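Local coordinates for protein 1-pyrroline-5-carboxylate dehydrogenase (Thermus thermophilus, PDB 1UZB) that probably catalyses the NAD(P)-dependent oxidation of glutamate semialdehyde, the open form of 1-pyrroline-5-carboxylate, to glutamate in proline breakdown, at residues A[179-184]-A[188-193]. Residues are numbered along the deposited sequence; the frame is centred on the assembly and turned at random.
Sequences VIAPWN and AIFTGM
With CG1 of Val179 anti to its backbone nitrogen (chi1 165°) and CG2 beside that nitrogen, both methyls of this valine reach Met193: CG1 rests 3.7 Å from Met193 CB, while CG2 sits 3.4 Å from Met193 O. The methionine runs extended as far as its sulfur and then bends, chi3 82°, which brings CE to 3.8 Å from Ile180 O. SD also passes, more loosely, by CA of Ala181 and CD of Pro182. The contact lies in a beta-alpha-beta unit of Rossmann type: strand 165-180 ends, a short loop turns the chain back, and helix 188-199 packs against the end of that strand and the residues that follow it, on the way to the parallel strand 203-207. By analogy with other aldehyde dehydrogenases, this unit probably belongs to the cofactor-binding domain. No hydrogen bond joins the two segments; they meet through van der Waals contacts, mostly between apolar groups. One turn nearer the start of the helix, the methyl of Ala181 meets the Phe190 ring at its edge, in the ring plane, with CB 3.6 Å from Phe190 CD1; the same side chain also touches Val219 and Phe220 of helix 213-226. The side chains of Ile189 and Pro182 cross at about a right angle, with Ile189 CG2 3.6 Å from Pro182 CD. Thr259 of the neighbouring strand 255-259 touches Pro182, Ile189 and Met193 alike, and Asn257 ND2 of that strand donates a hydrogen bond to Met193 O.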
loop_
_atom_site.group_PDB
_atom_site.type_symbol
_atom_site.label_atom_id
_atom_site.label_comp_id
_atom_site.label_asym_id
_atom_site.label_seq_id
_atom_site.Cartn_x
_atom_site.Cartn_y
_atom_site.Cartn_z
ATOM N N VAL A 179 -29.013 14.326 -20.514
ATOM C CA VAL A 179 -28.970 12.878 -20.633
ATOM C C VAL A 179 -30.113 12.455 -21.551
ATOM O O VAL A 179 -31.264 12.842 -21.341
ATOM C CB VAL A 179 -29.142 12.202 -19.250
ATOM C CG1 VAL A 179 -29.477 10.723 -19.415
ATOM C CG2 VAL A 179 -27.865 12.363 -18.440
ATOM N N ILE A 180 -29.785 11.675 -22.574
ATOM C CA ILE A 180 -30.771 11.179 -23.528
ATOM C C ILE A 180 -30.706 9.662 -23.386
ATOM O O ILE A 180 -29.775 9.016 -23.873
ATOM C CB ILE A 180 -30.413 11.633 -24.960
ATOM C CG1 ILE A 180 -30.446 13.165 -25.016
ATOM C CG2 ILE A 180 -31.392 11.041 -25.971
ATOM C CD1 ILE A 180 -29.993 13.756 -26.324
ATOM N N ALA A 181 -31.701 9.111 -22.696
ATOM C CA ALA A 181 -31.763 7.684 -22.392
ATOM C C ALA A 181 -32.517 6.798 -23.380
ATOM O O ALA A 181 -33.358 7.263 -24.146
ATOM C CB ALA A 181 -32.345 7.496 -20.992
ATOM N N PRO A 182 -32.224 5.489 -23.354
ATOM C CA PRO A 182 -32.848 4.496 -24.229
ATOM C C PRO A 182 -34.098 3.880 -23.612
ATOM O O PRO A 182 -34.328 3.987 -22.405
ATOM C CB PRO A 182 -31.744 3.466 -24.391
ATOM C CG PRO A 182 -31.191 3.409 -23.005
ATOM C CD PRO A 182 -31.109 4.882 -22.602
ATOM N N TRP A 183 -34.901 3.229 -24.449
ATOM C CA TRP A 183 -36.116 2.582 -23.977
ATOM C C TRP A 183 -35.897 1.126 -23.586
ATOM O O TRP A 183 -36.721 0.552 -22.876
ATOM C CB TRP A 183 -37.227 2.640 -25.039
ATOM C CG TRP A 183 -36.828 2.165 -26.413
ATOM C CD1 TRP A 183 -36.463 2.947 -27.470
ATOM C CD2 TRP A 183 -36.774 0.807 -26.884
ATOM N NE1 TRP A 183 -36.190 2.169 -28.568
ATOM C CE2 TRP A 183 -36.371 0.852 -28.237
ATOM C CE3 TRP A 183 -37.028 -0.441 -26.294
ATOM C CZ2 TRP A 183 -36.215 -0.301 -29.013
ATOM C CZ3 TRP A 183 -36.873 -1.591 -27.069
ATOM C CH2 TRP A 183 -36.471 -1.510 -28.413
ATOM N N ASN A 184 -34.792 0.525 -24.024
ATOM C CA ASN A 184 -34.578 -0.887 -23.718
ATOM C C ASN A 184 -34.113 -1.200 -22.294
ATOM O O ASN A 184 -34.344 -2.301 -21.798
ATOM C CB ASN A 184 -33.664 -1.524 -24.776
ATOM C CG ASN A 184 -32.225 -1.077 -24.672
ATOM O OD1 ASN A 184 -31.923 0.025 -24.215
ATOM N ND2 ASN A 184 -31.320 -1.936 -25.123
ATOM N N ALA A 188 -32.285 0.919 -15.610
ATOM C CA ALA A 188 -30.837 0.788 -15.470
ATOM C C ALA A 188 -29.984 1.874 -16.132
ATOM O O ALA A 188 -29.261 2.595 -15.448
ATOM C CB ALA A 188 -30.392 -0.579 -15.976
ATOM N N ILE A 189 -30.045 1.978 -17.457
ATOM C CA ILE A 189 -29.230 2.968 -18.159
ATOM C C ILE A 189 -29.691 4.398 -17.878
ATOM O O ILE A 189 -28.876 5.309 -17.758
ATOM C CB ILE A 189 -29.198 2.657 -19.666
ATOM C CG1 ILE A 189 -28.488 1.314 -19.874
ATOM C CG2 ILE A 189 -28.466 3.757 -20.429
ATOM C CD1 ILE A 189 -28.421 0.860 -21.313
ATOM N N PHE A 190 -31.000 4.584 -17.758
ATOM C CA PHE A 190 -31.572 5.885 -17.432
ATOM C C PHE A 190 -30.927 6.347 -16.117
ATOM O O PHE A 190 -30.413 7.458 -16.011
ATOM C CB PHE A 190 -33.087 5.724 -17.261
ATOM C CG PHE A 190 -33.815 6.991 -16.910
ATOM C CD1 PHE A 190 -34.069 7.957 -17.877
ATOM C CD2 PHE A 190 -34.291 7.194 -15.620
ATOM C CE1 PHE A 190 -34.794 9.109 -17.562
ATOM C CE2 PHE A 190 -35.017 8.341 -15.293
ATOM C CZ PHE A 190 -35.270 9.299 -16.268
ATOM N N THR A 191 -30.930 5.468 -15.120
ATOM C CA THR A 191 -30.360 5.783 -13.815
ATOM C C THR A 191 -28.847 5.998 -13.850
ATOM O O THR A 191 -28.343 6.998 -13.330
ATOM C CB THR A 191 -30.671 4.667 -12.808
ATOM O OG1 THR A 191 -32.088 4.581 -12.616
ATOM C CG2 THR A 191 -30.006 4.949 -11.473
ATOM N N GLY A 192 -28.122 5.066 -14.462
ATOM C CA GLY A 192 -26.676 5.184 -14.529
ATOM C C GLY A 192 -26.177 6.447 -15.204
ATOM O O GLY A 192 -25.254 7.110 -14.719
ATOM N N MET A 193 -26.790 6.783 -16.332
ATOM C CA MET A 193 -26.399 7.962 -17.098
ATOM C C MET A 193 -26.619 9.268 -16.348
ATOM O O MET A 193 -25.957 10.272 -16.625
ATOM C CB MET A 193 -27.169 8.010 -18.416
ATOM C CG MET A 193 -26.884 6.854 -19.349
ATOM S SD MET A 193 -27.838 7.014 -20.865
ATOM C CE MET A 193 -26.788 8.132 -21.696
#